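Local coordinates for Alpha/beta hydrolase fold-3 domain protein (Sulfolobus islandicus, PDB 5LK6) that probably hydrolyses carboxylic ester bonds, as a thermostable lipase/carboxylesterase of the alpha/beta hydrolase fold, at residues K117-V122 and D219-P224; A128-Y133 and G166-K171; V160-K165 and I225-L230; A236-A241 and A252-L257. All coordinates share one frame; numbering follows the deposited sequence.

All four contacts lie within the alpha/beta hydrolase region, and they differ in burial and chemistry. Interaction 4 is the buried one, wholly apolar, where strand 236-241 meets helix 247-259. Interactions 1 and 2 are partly buried and share helix 120-133: the first ties its beginning to the loop 219-224 through an aromatic ring and a sulfate-bound arginine, the second ties its end to the loop 166-171 through a tyrosine. Interaction 3 is a surface contact between helix 152-163 and the loop 225-230, pairing leucine packing with a salt bridge. It touches the other three, through Leu163 and Leu162 to interaction 1, Ser164 to interaction 2 and Ile225 to interaction 4.

Interaction 1. Residues K117-V122 and D219-P224; sequences KFPSAV and DFRFSP. With SO4 (sulfate ion), chain E.
Phe118 drives its ring edge into the turn 219-224, with CE2 3.5 Å from the backbone O of Arg221 and CZ 3.9 Å from CG of Asp219. Its CG stands anti to the backbone N (chi1 171°), which carries the ring across to the loop; CE2 also meets CB of Phe222 at 3.8 Å. Pro119, which follows a cis peptide bond, lays its CB over the centre of one face of the same ring. Its CG lies 3.6 Å from NH1 of Arg221, the two side chains running alongside each other in the same direction.

The arginine chain bends at chi3 (-59°), and Asp219 grips the guanidinium side-on: NE of Arg221 bonds to OD1 of Asp219, and NH2 of Arg221 lies 2.7 Å from OD2 of Asp219, both bonds nearly straight. OD1 also accepts from the backbone N of Arg221 with its anti lone pair, closing an Asx turn. NH1 of Arg221 reaches sulfate O2 at 3.0 Å and NH2 reaches O3, so the anion, probably from the crystallisation liquor, sits at the guanidinium edge; Arg212 also hydrogen-bonds to it. An alanine in place of Asp219 would remove the two-pronged salt bridge and the OD1 bond to the backbone N of Arg221, and is likely to undo the Asx turn and let the guanidinium turn, its charge left without its protein mate. Val122 adds CG2 against the backbone O of Arg221.

The contact joins the start of helix 120-133 to the loop between helix 200-210 and strand 236-241. Tyr210 of helix 200-210 meets Phe118 edge-to-face, while Val122 packs on Leu163 of helix 152-163.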
loop_
_atom_site.group_PDB
_atom_site.type_symbol
_atom_site.label_atom_id
_atom_site.label_comp_id
_atom_site.label_asym_id
_atom_site.label_seq_id
_atom_site.Cartn_x
_atom_site.Cartn_y
_atom_site.Cartn_z
ATOM N N LYS A 117 -24.691 -21.641 -11.439
ATOM C CA LYS A 117 -23.355 -22.029 -11.841
ATOM C C LYS A 117 -22.760 -20.954 -12.717
ATOM O O LYS A 117 -23.447 -20.144 -13.266
ATOM C CB LYS A 117 -23.406 -23.328 -12.654
ATOM C CG LYS A 117 -24.188 -24.483 -12.020
ATOM C CD LYS A 117 -23.440 -25.121 -10.878
ATOM C CE LYS A 117 -24.195 -26.315 -10.364
ATOM N NZ LYS A 117 -23.820 -26.529 -8.934
ATOM N N PHE A 118 -21.459 -21.015 -12.866
ATOM C CA PHE A 118 -20.743 -20.270 -13.852
ATOM C C PHE A 118 -21.433 -20.434 -15.218
ATOM O O PHE A 118 -21.843 -21.548 -15.568
ATOM C CB PHE A 118 -19.312 -20.784 -13.890
ATOM C CG PHE A 118 -18.505 -20.244 -15.024
ATOM C CD1 PHE A 118 -18.505 -20.872 -16.256
ATOM C CD2 PHE A 118 -17.685 -19.116 -14.839
ATOM C CE1 PHE A 118 -17.732 -20.369 -17.281
ATOM C CE2 PHE A 118 -16.945 -18.589 -15.865
ATOM C CZ PHE A 118 -16.953 -19.226 -17.073
ATOM N N PRO A 119 -21.576 -19.361 -16.011
ATOM C CA PRO A 119 -21.057 -18.019 -15.778
ATOM C C PRO A 119 -22.079 -17.025 -15.194
ATOM O O PRO A 119 -22.009 -15.810 -15.489
ATOM C CB PRO A 119 -20.681 -17.603 -17.170
ATOM C CG PRO A 119 -21.770 -18.175 -17.989
ATOM C CD PRO A 119 -22.075 -19.517 -17.382
ATOM N N SER A 120 -22.994 -17.496 -14.345
ATOM C CA SER A 120 -24.070 -16.633 -13.834
ATOM C C SER A 120 -23.548 -15.423 -13.042
ATOM O O SER A 120 -23.967 -14.309 -13.312
ATOM C CB SER A 120 -25.074 -17.403 -12.954
ATOM O OG SER A 120 -25.518 -18.592 -13.540
ATOM N N ALA A 121 -22.652 -15.636 -12.080
ATOM C CA ALA A 121 -22.033 -14.551 -11.343
ATOM C C ALA A 121 -21.378 -13.495 -12.245
ATOM O O ALA A 121 -21.341 -12.313 -11.875
ATOM C CB ALA A 121 -21.003 -15.084 -10.391
ATOM N N VAL A 122 -20.847 -13.915 -13.390
ATOM C CA VAL A 122 -20.128 -13.002 -14.274
ATOM C C VAL A 122 -21.160 -12.155 -14.977
ATOM O O VAL A 122 -21.034 -10.927 -15.026
ATOM C CB VAL A 122 -19.311 -13.758 -15.356
ATOM C CG1 VAL A 122 -18.806 -12.840 -16.461
ATOM C CG2 VAL A 122 -18.148 -14.537 -14.723
ATOM N N ASP A 219 -11.739 -21.093 -19.695
ATOM C CA ASP A 219 -12.553 -20.011 -20.211
ATOM C C ASP A 219 -12.082 -18.714 -19.522
ATOM O O ASP A 219 -11.919 -18.645 -18.286
ATOM C CB ASP A 219 -13.990 -20.363 -19.907
ATOM C CG ASP A 219 -14.991 -19.400 -20.494
ATOM O OD1 ASP A 219 -14.879 -18.164 -20.365
ATOM O OD2 ASP A 219 -16.001 -19.918 -21.015
ATOM N N PHE A 220 -11.871 -17.675 -20.318
ATOM C CA PHE A 220 -11.316 -16.427 -19.803
ATOM C C PHE A 220 -12.220 -15.774 -18.756
ATOM O O PHE A 220 -11.733 -14.991 -17.922
ATOM C CB PHE A 220 -10.933 -15.450 -20.947
ATOM C CG PHE A 220 -12.088 -14.661 -21.497
ATOM C CD1 PHE A 220 -12.474 -13.449 -20.901
ATOM C CD2 PHE A 220 -12.808 -15.120 -22.613
ATOM C CE1 PHE A 220 -13.566 -12.734 -21.413
ATOM C CE2 PHE A 220 -13.875 -14.395 -23.146
ATOM C CZ PHE A 220 -14.256 -13.205 -22.544
ATOM N N ARG A 221 -13.519 -16.073 -18.780
ATOM C CA ARG A 221 -14.429 -15.510 -17.768
ATOM C C ARG A 221 -14.293 -16.167 -16.398
ATOM O O ARG A 221 -14.950 -15.741 -15.422
ATOM C CB ARG A 221 -15.867 -15.565 -18.238
ATOM C CG ARG A 221 -16.100 -14.807 -19.552
ATOM C CD ARG A 221 -17.398 -15.196 -20.255
ATOM N NE ARG A 221 -17.435 -16.624 -20.562
ATOM C CZ ARG A 221 -18.526 -17.349 -20.770
ATOM N NH1 ARG A 221 -19.742 -16.840 -20.705
ATOM N NH2 ARG A 221 -18.383 -18.662 -20.991
ATOM N N PHE A 222 -13.499 -17.227 -16.337
ATOM C CA PHE A 222 -13.014 -17.783 -15.075
ATOM C C PHE A 222 -11.483 -17.585 -14.837
ATOM O O PHE A 222 -11.052 -17.354 -13.689
ATOM C CB PHE A 222 -13.340 -19.284 -14.997
ATOM C CG PHE A 222 -12.906 -19.906 -13.714
ATOM C CD1 PHE A 222 -13.567 -19.602 -12.531
ATOM C CD2 PHE A 222 -11.792 -20.734 -13.662
ATOM C CE1 PHE A 222 -13.157 -20.159 -11.316
ATOM C CE2 PHE A 222 -11.382 -21.286 -12.447
ATOM C CZ PHE A 222 -12.048 -20.986 -11.277
ATOM N N SER A 223 -10.696 -17.692 -15.927
ATOM C CA SER A 223 -9.263 -17.491 -15.908
ATOM C C SER A 223 -8.895 -16.277 -16.751
ATOM O O SER A 223 -8.413 -16.417 -17.851
ATOM C CB SER A 223 -8.526 -18.758 -16.376
ATOM O OG SER A 223 -8.678 -19.828 -15.446
ATOM N N PRO A 224 -9.075 -15.077 -16.206
ATOM C CA PRO A 224 -8.788 -13.924 -16.990
ATOM C C PRO A 224 -7.370 -13.857 -17.485
ATOM O O PRO A 224 -7.126 -13.279 -18.559
ATOM C CB PRO A 224 -9.092 -12.762 -16.055
ATOM C CG PRO A 224 -9.319 -13.345 -14.738
ATOM C CD PRO A 224 -9.781 -14.725 -14.984
HETATM S S SO4 E . -21.730 -20.306 -21.896
HETATM O O1 SO4 E . -22.791 -20.692 -20.961
HETATM O O2 SO4 E . -21.761 -18.779 -21.897
HETATM O O3 SO4 E . -20.476 -21.045 -21.482
HETATM O O4 SO4 E . -21.906 -20.871 -23.236
#

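Interaction 2. Residues A128-Y133 and G166-K171; sequences ATNWVY and GKLNLK
The ring of Tyr133 takes Leu168 on one face: CG of the leucine stands 3.9 Å from the ring centroid and only 11° off the normal, a CH-pi contact. Its methyl CD1 lies over the same face, 3.8 Å from CD2 of the tyrosine, and the two side chains run past each other in opposite directions. Beyond the ring, the phenol OH accepts a hydrogen bond from the backbone N of Asn169, 3.2 Å long and almost straight at 177°. With CG anti to the backbone N (chi1 180°), Tyr133 reaches out from the helix far enough to meet this N-H.

The amide of Asn130 crosses Leu168 at about a right angle and brings OD1 to 3.3 Å from CD1 of the leucine. One turn of helix from Tyr133, Thr129 turns its methyl CG2 to CD2 of Leu168 at 3.8 Å and to CD2 of Leu170 at 4.0 Å; its hydroxyl bonds back to the carbonyl of Ser125. A leucine in place of Tyr133 would lack the hydroxyl and the broad ring face, and would probably leave the N-H of Asn169 without this acceptor and Leu168 less covered.

Thr129 also packs on strands 72-77 and 144-150, and Leu170 on the latter. Helix 120-133 thus lies against the central sheet and meets the loop leading from helix 152-163 into strand 173-176, the layered helix-on-sheet build of the alpha/beta hydrolase fold.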
loop_
_atom_site.group_PDB
_atom_site.type_symbol
_atom_site.label_atom_id
_atom_site.label_comp_id
_atom_site.label_asym_id
_atom_site.label_seq_id
_atom_site.Cartn_x
_atom_site.Cartn_y
_atom_site.Cartn_z
ATOM N N ALA A 128 -24.989 -5.526 -14.099
ATOM C CA ALA A 128 -25.018 -4.467 -13.074
ATOM C C ALA A 128 -24.042 -3.342 -13.413
ATOM O O ALA A 128 -24.414 -2.181 -13.383
ATOM C CB ALA A 128 -24.735 -5.027 -11.698
ATOM N N THR A 129 -22.815 -3.672 -13.796
ATOM C CA THR A 129 -21.864 -2.642 -14.172
ATOM C C THR A 129 -22.401 -1.798 -15.339
ATOM O O THR A 129 -22.363 -0.571 -15.306
ATOM C CB THR A 129 -20.479 -3.241 -14.496
ATOM O OG1 THR A 129 -19.973 -3.838 -13.307
ATOM C CG2 THR A 129 -19.494 -2.178 -14.967
ATOM N N ASN A 130 -22.925 -2.476 -16.337
ATOM C CA ASN A 130 -23.416 -1.855 -17.540
ATOM C C ASN A 130 -24.602 -0.959 -17.238
ATOM O O ASN A 130 -24.695 0.182 -17.721
ATOM C CB ASN A 130 -23.788 -2.948 -18.508
ATOM C CG ASN A 130 -24.055 -2.434 -19.895
ATOM O OD1 ASN A 130 -23.160 -2.097 -20.681
ATOM N ND2 ASN A 130 -25.301 -2.431 -20.222
ATOM N N TRP A 131 -25.472 -1.430 -16.382
ATOM C CA TRP A 131 -26.625 -0.661 -16.038
ATOM C C TRP A 131 -26.288 0.566 -15.202
ATOM O O TRP A 131 -26.820 1.646 -15.470
ATOM C CB TRP A 131 -27.617 -1.519 -15.281
ATOM C CG TRP A 131 -28.874 -0.845 -14.947
ATOM C CD1 TRP A 131 -30.023 -0.787 -15.736
ATOM C CD2 TRP A 131 -29.178 -0.138 -13.726
ATOM N NE1 TRP A 131 -31.008 -0.103 -15.057
ATOM C CE2 TRP A 131 -30.541 0.303 -13.830
ATOM C CE3 TRP A 131 -28.464 0.126 -12.552
ATOM C CZ2 TRP A 131 -31.193 1.004 -12.804
ATOM C CZ3 TRP A 131 -29.107 0.852 -11.515
ATOM C CH2 TRP A 131 -30.468 1.288 -11.665
ATOM N N VAL A 132 -25.432 0.399 -14.185
ATOM C CA VAL A 132 -25.022 1.527 -13.343
ATOM C C VAL A 132 -24.345 2.622 -14.216
ATOM O O VAL A 132 -24.605 3.804 -14.061
ATOM C CB VAL A 132 -24.124 1.070 -12.178
ATOM C CG1 VAL A 132 -23.402 2.258 -11.510
ATOM C CG2 VAL A 132 -24.932 0.286 -11.164
ATOM N N TYR A 133 -23.506 2.197 -15.141
ATOM C CA TYR A 133 -22.830 3.084 -16.055
ATOM C C TYR A 133 -23.771 3.888 -16.965
ATOM O O TYR A 133 -23.420 4.983 -17.355
ATOM C CB TYR A 133 -21.905 2.229 -16.902
ATOM C CG TYR A 133 -21.087 2.937 -17.945
ATOM C CD1 TYR A 133 -19.861 3.446 -17.639
ATOM C CD2 TYR A 133 -21.533 3.056 -19.265
ATOM C CE1 TYR A 133 -19.093 4.062 -18.602
ATOM C CE2 TYR A 133 -20.778 3.668 -20.232
ATOM C CZ TYR A 133 -19.566 4.171 -19.891
ATOM O OH TYR A 133 -18.758 4.757 -20.810
ATOM N N GLY A 166 -14.001 -1.712 -25.116
ATOM C CA GLY A 166 -14.768 -1.166 -26.264
ATOM C C GLY A 166 -16.290 -1.016 -26.096
ATOM O O GLY A 166 -17.015 -0.892 -27.074
ATOM N N LYS A 167 -16.785 -1.109 -24.869
ATOM C CA LYS A 167 -18.191 -0.898 -24.572
ATOM C C LYS A 167 -18.364 0.118 -23.467
ATOM O O LYS A 167 -19.330 0.845 -23.470
ATOM C CB LYS A 167 -18.861 -2.175 -24.068
ATOM C CG LYS A 167 -18.980 -3.392 -24.998
ATOM C CD LYS A 167 -20.347 -4.109 -24.767
ATOM C CE LYS A 167 -20.355 -5.632 -24.950
ATOM N NZ LYS A 167 -19.500 -6.024 -26.095
ATOM N N LEU A 168 -17.471 0.129 -22.480
ATOM C CA LEU A 168 -17.597 0.927 -21.268
ATOM C C LEU A 168 -16.232 1.535 -20.986
ATOM O O LEU A 168 -15.247 0.810 -21.025
ATOM C CB LEU A 168 -17.938 -0.014 -20.113
ATOM C CG LEU A 168 -19.356 -0.166 -19.614
ATOM C CD1 LEU A 168 -20.345 -0.289 -20.750
ATOM C CD2 LEU A 168 -19.483 -1.362 -18.695
ATOM N N ASN A 169 -16.160 2.822 -20.640
ATOM C CA ASN A 169 -14.899 3.404 -20.144
ATOM C C ASN A 169 -14.916 3.408 -18.649
ATOM O O ASN A 169 -15.366 4.353 -18.032
ATOM C CB ASN A 169 -14.637 4.797 -20.714
ATOM C CG ASN A 169 -14.717 4.796 -22.235
ATOM O OD1 ASN A 169 -15.259 5.724 -22.825
ATOM N ND2 ASN A 169 -14.225 3.713 -22.880
ATOM N N LEU A 170 -14.422 2.319 -18.079
ATOM C CA LEU A 170 -14.230 2.217 -16.633
ATOM C C LEU A 170 -13.009 3.069 -16.216
ATOM O O LEU A 170 -11.991 3.097 -16.907
ATOM C CB LEU A 170 -14.085 0.735 -16.218
ATOM C CG LEU A 170 -15.339 -0.071 -16.562
ATOM C CD1 LEU A 170 -15.142 -1.568 -16.374
ATOM C CD2 LEU A 170 -16.540 0.465 -15.765
ATOM N N LYS A 171 -13.110 3.789 -15.109
ATOM C CA LYS A 171 -11.970 4.626 -14.721
ATOM C C LYS A 171 -10.811 3.764 -14.203
ATOM O O LYS A 171 -9.637 4.131 -14.405
ATOM C CB LYS A 171 -12.330 5.696 -13.670
ATOM C CG LYS A 171 -13.336 6.761 -14.082
ATOM C CD LYS A 171 -13.047 7.379 -15.442
ATOM C CE LYS A 171 -13.642 8.785 -15.562
ATOM N NZ LYS A 171 -13.114 9.439 -16.784
#

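Interaction 3. Residues V160-K165 and I225-L230; sequences VALLSK and ILAQDL
Leu162 is the first residue of 160-165 to meet the loop 225-230, its two methyls reaching across to Ala227. CD2 lies 3.8 Å from CB of Ala227 and CD1 3.9 Å from the same atom, so the alanine methyl touches both arms of the fork. CD2 of Leu162 also meets CD2 of Leu230 at 4.0 Å, where the two leucines approach at a slant. Tyr253 of helix 247-259 and Pro224 pack against Leu162 as well.

Further on, Ser164 turns back to its own helix, its OG bonding to the carbonyl O of Val160 at 2.8 Å from well above the carbonyl plane. Lys165 then heads for the loop. Its CG is anti to the backbone N (chi1 -160°), and a bend at chi3 (146°) brings the ammonium to the carboxylate of Asp229. NZ of Lys165 lies 2.8 Å from OD2 of Asp229, a salt bridge in which the two side chains meet at about a right angle. The other oxygen, OD1, bonds to the hydroxyl of Ser231, so each oxygen of the carboxylate has its own partner.

Far along the chain from each other, helix 152-163 and the loop ahead of strand 236-241 are joined here by two unlike means. A small apolar patch around Leu162 lies beside one charged pair on exposed residues, where solvent would probably weaken the attraction; the leucine packing does not depend on charge.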
loop_
_atom_site.group_PDB
_atom_site.type_symbol
_atom_site.label_atom_id
_atom_site.label_comp_id
_atom_site.label_asym_id
_atom_site.label_seq_id
_atom_site.Cartn_x
_atom_site.Cartn_y
_atom_site.Cartn_z
ATOM N N VAL A 160 -15.166 -8.702 -15.656
ATOM C CA VAL A 160 -15.972 -7.572 -16.087
ATOM C C VAL A 160 -15.194 -6.517 -16.917
ATOM O O VAL A 160 -15.680 -6.069 -17.948
ATOM C CB VAL A 160 -16.639 -6.861 -14.910
ATOM C CG1 VAL A 160 -17.227 -5.545 -15.408
ATOM C CG2 VAL A 160 -17.750 -7.743 -14.312
ATOM N N ALA A 161 -13.999 -6.155 -16.469
ATOM C CA ALA A 161 -13.167 -5.181 -17.164
ATOM C C ALA A 161 -12.783 -5.635 -18.539
ATOM O O ALA A 161 -12.685 -4.823 -19.451
ATOM C CB ALA A 161 -11.898 -4.857 -16.380
ATOM N N LEU A 162 -12.469 -6.904 -18.663
ATOM C CA LEU A 162 -12.223 -7.523 -19.950
ATOM C C LEU A 162 -13.445 -7.457 -20.883
ATOM O O LEU A 162 -13.335 -6.991 -22.018
ATOM C CB LEU A 162 -11.796 -8.970 -19.749
ATOM C CG LEU A 162 -10.297 -9.178 -19.591
ATOM C CD1 LEU A 162 -9.964 -10.480 -18.830
ATOM C CD2 LEU A 162 -9.664 -9.154 -20.984
ATOM N N LEU A 163 -14.587 -7.948 -20.397
ATOM C CA LEU A 163 -15.861 -7.901 -21.123
ATOM C C LEU A 163 -16.325 -6.489 -21.521
ATOM O O LEU A 163 -17.138 -6.342 -22.413
ATOM C CB LEU A 163 -16.951 -8.501 -20.227
ATOM C CG LEU A 163 -16.911 -10.035 -20.007
ATOM C CD1 LEU A 163 -17.968 -10.506 -19.011
ATOM C CD2 LEU A 163 -17.034 -10.760 -21.331
ATOM N N SER A 164 -15.833 -5.484 -20.807
ATOM C CA SER A 164 -16.166 -4.093 -21.005
ATOM C C SER A 164 -15.282 -3.397 -21.997
ATOM O O SER A 164 -15.599 -2.269 -22.348
ATOM C CB SER A 164 -16.044 -3.329 -19.687
ATOM O OG SER A 164 -17.043 -3.735 -18.777
ATOM N N LYS A 165 -14.202 -4.025 -22.462
ATOM C CA LYS A 165 -13.310 -3.402 -23.440
ATOM C C LYS A 165 -14.076 -2.991 -24.722
ATOM O O LYS A 165 -14.747 -3.811 -25.300
ATOM C CB LYS A 165 -12.158 -4.352 -23.780
ATOM C CG LYS A 165 -10.934 -3.681 -24.379
ATOM C CD LYS A 165 -9.914 -4.693 -24.898
ATOM C CE LYS A 165 -9.249 -4.100 -26.138
ATOM N NZ LYS A 165 -8.192 -4.990 -26.689
ATOM N N ILE A 225 -6.446 -14.474 -16.743
ATOM C CA ILE A 225 -5.064 -14.521 -17.176
ATOM C C ILE A 225 -4.863 -15.268 -18.494
ATOM O O ILE A 225 -3.833 -15.119 -19.117
ATOM C CB ILE A 225 -4.137 -15.104 -16.070
ATOM C CG1 ILE A 225 -2.666 -14.717 -16.353
ATOM C CG2 ILE A 225 -4.332 -16.617 -15.912
ATOM C CD1 ILE A 225 -1.810 -14.503 -15.119
ATOM N N LEU A 226 -5.825 -16.082 -18.914
ATOM C CA LEU A 226 -5.749 -16.689 -20.241
ATOM C C LEU A 226 -6.274 -15.780 -21.325
ATOM O O LEU A 226 -6.247 -16.171 -22.448
ATOM C CB LEU A 226 -6.514 -18.009 -20.280
ATOM C CG LEU A 226 -6.014 -18.992 -19.215
ATOM C CD1 LEU A 226 -6.882 -20.244 -19.196
ATOM C CD2 LEU A 226 -4.520 -19.359 -19.366
ATOM N N ALA A 227 -6.774 -14.588 -21.010
ATOM C CA ALA A 227 -7.309 -13.696 -22.038
ATOM C C ALA A 227 -6.236 -13.429 -23.050
ATOM O O ALA A 227 -5.049 -13.310 -22.697
ATOM C CB ALA A 227 -7.766 -12.378 -21.437
ATOM N N GLN A 228 -6.676 -13.324 -24.294
ATOM C CA GLN A 228 -5.788 -13.256 -25.451
ATOM C C GLN A 228 -5.050 -11.930 -25.532
ATOM O O GLN A 228 -3.860 -11.903 -25.744
ATOM C CB GLN A 228 -6.579 -13.551 -26.738
ATOM C CG GLN A 228 -6.484 -15.022 -27.161
ATOM C CD GLN A 228 -7.198 -15.310 -28.478
ATOM O OE1 GLN A 228 -7.114 -14.538 -29.441
ATOM N NE2 GLN A 228 -7.897 -16.431 -28.531
ATOM N N ASP A 229 -5.785 -10.859 -25.300
ATOM C CA ASP A 229 -5.302 -9.483 -25.342
ATOM C C ASP A 229 -5.732 -8.740 -24.069
ATOM O O ASP A 229 -6.943 -8.481 -23.838
ATOM C CB ASP A 229 -5.955 -8.788 -26.570
ATOM C CG ASP A 229 -5.417 -7.390 -26.845
ATOM O OD1 ASP A 229 -4.343 -7.032 -26.341
ATOM O OD2 ASP A 229 -6.086 -6.653 -27.584
ATOM N N LEU A 230 -4.751 -8.364 -23.262
ATOM C CA LEU A 230 -5.051 -7.603 -22.032
ATOM C C LEU A 230 -4.904 -6.107 -22.211
ATOM O O LEU A 230 -5.162 -5.358 -21.276
ATOM C CB LEU A 230 -4.203 -8.094 -20.864
ATOM C CG LEU A 230 -4.536 -9.518 -20.433
ATOM C CD1 LEU A 230 -3.433 -10.071 -19.538
ATOM C CD2 LEU A 230 -5.902 -9.614 -19.752
#

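Interaction 4. Residues A236-A241 and A252-L257; sequences ALIITA and AYANRL
Ile238 points its CD1 methyl into the face of helix 247-259, 3.6 Å from CA and 3.7 Å from CB of Ala254. An alanine at this point lets the methyl come right up to the helix backbone. The same CD1 touches CD1 of Leu257 at 4.1 Å and reaches the ring edge of Tyr253, near the ring plane, with CD2 4.3 Å away. In Ile238 CG1 stands anti to the carbonyl carbon (chi1 -63°), and the extended chi2 (173°) carries CD1 out to the helix. Ala236, two residues earlier on the strand, adds its CB against CD1 of Leu257 at 4.2 Å.

Strand and helix run nearly antiparallel, at 156° between their directions, with their axes 9.5 Å apart at the closest. Around this first shell, Leu175 of strand 173-176 packs on both Ile238 and Tyr253, while Ser266 and Val264 of strand 264-269 meet Ala254 and Leu257. Backbone hydrogen bonds of Ala236 and Ile238 with Thr265 fix the strand in the sheet. The unit is a beta-alpha-beta crossover, with helix 247-259 linking two parallel neighbouring strands.

No hydrogen bond or charge joins the two segments: the helix is held to the sheet here by buried aliphatic and aromatic surfaces, whose fit depends on shape.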
loop_
_atom_site.group_PDB
_atom_site.type_symbol
_atom_site.label_atom_id
_atom_site.label_comp_id
_atom_site.label_asym_id
_atom_site.label_seq_id
_atom_site.Cartn_x
_atom_site.Cartn_y
_atom_site.Cartn_z
ATOM N N ALA A 236 -5.111 -0.264 -12.977
ATOM C CA ALA A 236 -5.386 -1.232 -11.913
ATOM C C ALA A 236 -4.588 -0.987 -10.636
ATOM O O ALA A 236 -3.387 -0.605 -10.656
ATOM C CB ALA A 236 -5.072 -2.627 -12.403
ATOM N N LEU A 237 -5.285 -1.205 -9.528
ATOM C CA LEU A 237 -4.651 -1.436 -8.250
ATOM C C LEU A 237 -4.845 -2.905 -7.902
ATOM O O LEU A 237 -5.968 -3.358 -7.766
ATOM C CB LEU A 237 -5.272 -0.581 -7.159
ATOM C CG LEU A 237 -4.754 -0.816 -5.748
ATOM C CD1 LEU A 237 -3.251 -0.592 -5.640
ATOM C CD2 LEU A 237 -5.535 0.086 -4.810
ATOM N N ILE A 238 -3.748 -3.624 -7.736
ATOM C CA ILE A 238 -3.802 -5.029 -7.352
ATOM C C ILE A 238 -3.147 -5.178 -5.980
ATOM O O ILE A 238 -2.034 -4.739 -5.803
ATOM C CB ILE A 238 -3.153 -5.922 -8.404
ATOM C CG1 ILE A 238 -3.967 -5.770 -9.679
ATOM C CG2 ILE A 238 -3.217 -7.357 -7.948
ATOM C CD1 ILE A 238 -3.385 -6.460 -10.908
ATOM N N ILE A 239 -3.872 -5.775 -5.038
ATOM C CA ILE A 239 -3.389 -6.008 -3.695
ATOM C C ILE A 239 -3.279 -7.489 -3.513
ATOM O O ILE A 239 -4.163 -8.248 -3.899
ATOM C CB ILE A 239 -4.363 -5.472 -2.641
ATOM C CG1 ILE A 239 -4.328 -3.971 -2.647
ATOM C CG2 ILE A 239 -4.071 -5.988 -1.223
ATOM C CD1 ILE A 239 -5.540 -3.402 -1.941
ATOM N N THR A 240 -2.219 -7.895 -2.816
ATOM C CA THR A 240 -1.847 -9.294 -2.710
ATOM C C THR A 240 -1.435 -9.507 -1.249
ATOM O O THR A 240 -1.080 -8.531 -0.489
ATOM C CB THR A 240 -0.827 -9.472 -3.850
ATOM O OG1 THR A 240 -1.325 -10.372 -4.904
ATOM C CG2 THR A 240 0.447 -9.778 -3.425
ATOM N N ALA A 241 -1.599 -10.757 -0.791
ATOM C CA ALA A 241 -1.136 -11.121 0.555
ATOM C C ALA A 241 0.033 -12.088 0.474
ATOM O O ALA A 241 0.082 -12.968 -0.391
ATOM C CB ALA A 241 -2.235 -11.679 1.376
ATOM N N ALA A 252 1.189 -12.429 -11.026
ATOM C CA ALA A 252 1.247 -12.735 -12.461
ATOM C C ALA A 252 0.302 -11.852 -13.303
ATOM O O ALA A 252 0.737 -11.268 -14.327
ATOM C CB ALA A 252 0.967 -14.194 -12.728
ATOM N N TYR A 253 -0.941 -11.735 -12.855
ATOM C CA TYR A 253 -1.931 -10.921 -13.572
ATOM C C TYR A 253 -1.486 -9.459 -13.627
ATOM O O TYR A 253 -1.458 -8.858 -14.675
ATOM C CB TYR A 253 -3.333 -11.036 -12.956
ATOM C CG TYR A 253 -4.445 -10.536 -13.879
ATOM C CD1 TYR A 253 -4.825 -11.270 -14.990
ATOM C CD2 TYR A 253 -5.144 -9.370 -13.612
ATOM C CE1 TYR A 253 -5.840 -10.844 -15.813
ATOM C CE2 TYR A 253 -6.160 -8.940 -14.413
ATOM C CZ TYR A 253 -6.495 -9.675 -15.526
ATOM O OH TYR A 253 -7.488 -9.251 -16.372
ATOM N N ALA A 254 -1.056 -8.929 -12.520
ATOM C CA ALA A 254 -0.382 -7.640 -12.506
ATOM C C ALA A 254 0.716 -7.474 -13.561
ATOM O O ALA A 254 0.727 -6.536 -14.333
ATOM C CB ALA A 254 0.215 -7.382 -11.120
ATOM N N ASN A 255 1.648 -8.401 -13.580
ATOM C CA ASN A 255 2.719 -8.363 -14.557
ATOM C C ASN A 255 2.275 -8.437 -16.000
ATOM O O ASN A 255 2.828 -7.722 -16.832
ATOM C CB ASN A 255 3.747 -9.432 -14.249
ATOM C CG ASN A 255 4.760 -8.964 -13.223
ATOM O OD1 ASN A 255 5.448 -8.017 -13.447
ATOM N ND2 ASN A 255 4.837 -9.630 -12.103
ATOM N N ARG A 256 1.277 -9.256 -16.275
ATOM C CA ARG A 256 0.732 -9.387 -17.619
ATOM C C ARG A 256 -0.000 -8.136 -18.067
ATOM O O ARG A 256 0.103 -7.768 -19.239
ATOM C CB ARG A 256 -0.206 -10.602 -17.721
ATOM C CG ARG A 256 0.535 -11.925 -17.866
ATOM C CD ARG A 256 0.521 -12.450 -19.321
ATOM N NE ARG A 256 1.496 -13.555 -19.446
ATOM C CZ ARG A 256 1.361 -14.831 -18.968
ATOM N NH1 ARG A 256 0.241 -15.254 -18.320
ATOM N NH2 ARG A 256 2.365 -15.731 -19.153
ATOM N N LEU A 257 -0.728 -7.481 -17.150
ATOM C CA LEU A 257 -1.338 -6.213 -17.455
ATOM C C LEU A 257 -0.252 -5.206 -17.774
ATOM O O LEU A 257 -0.308 -4.537 -18.829
ATOM C CB LEU A 257 -2.174 -5.713 -16.311
ATOM C CG LEU A 257 -3.474 -6.448 -16.044
ATOM C CD1 LEU A 257 -4.179 -5.881 -14.847
ATOM C CD2 LEU A 257 -4.391 -6.272 -17.200
#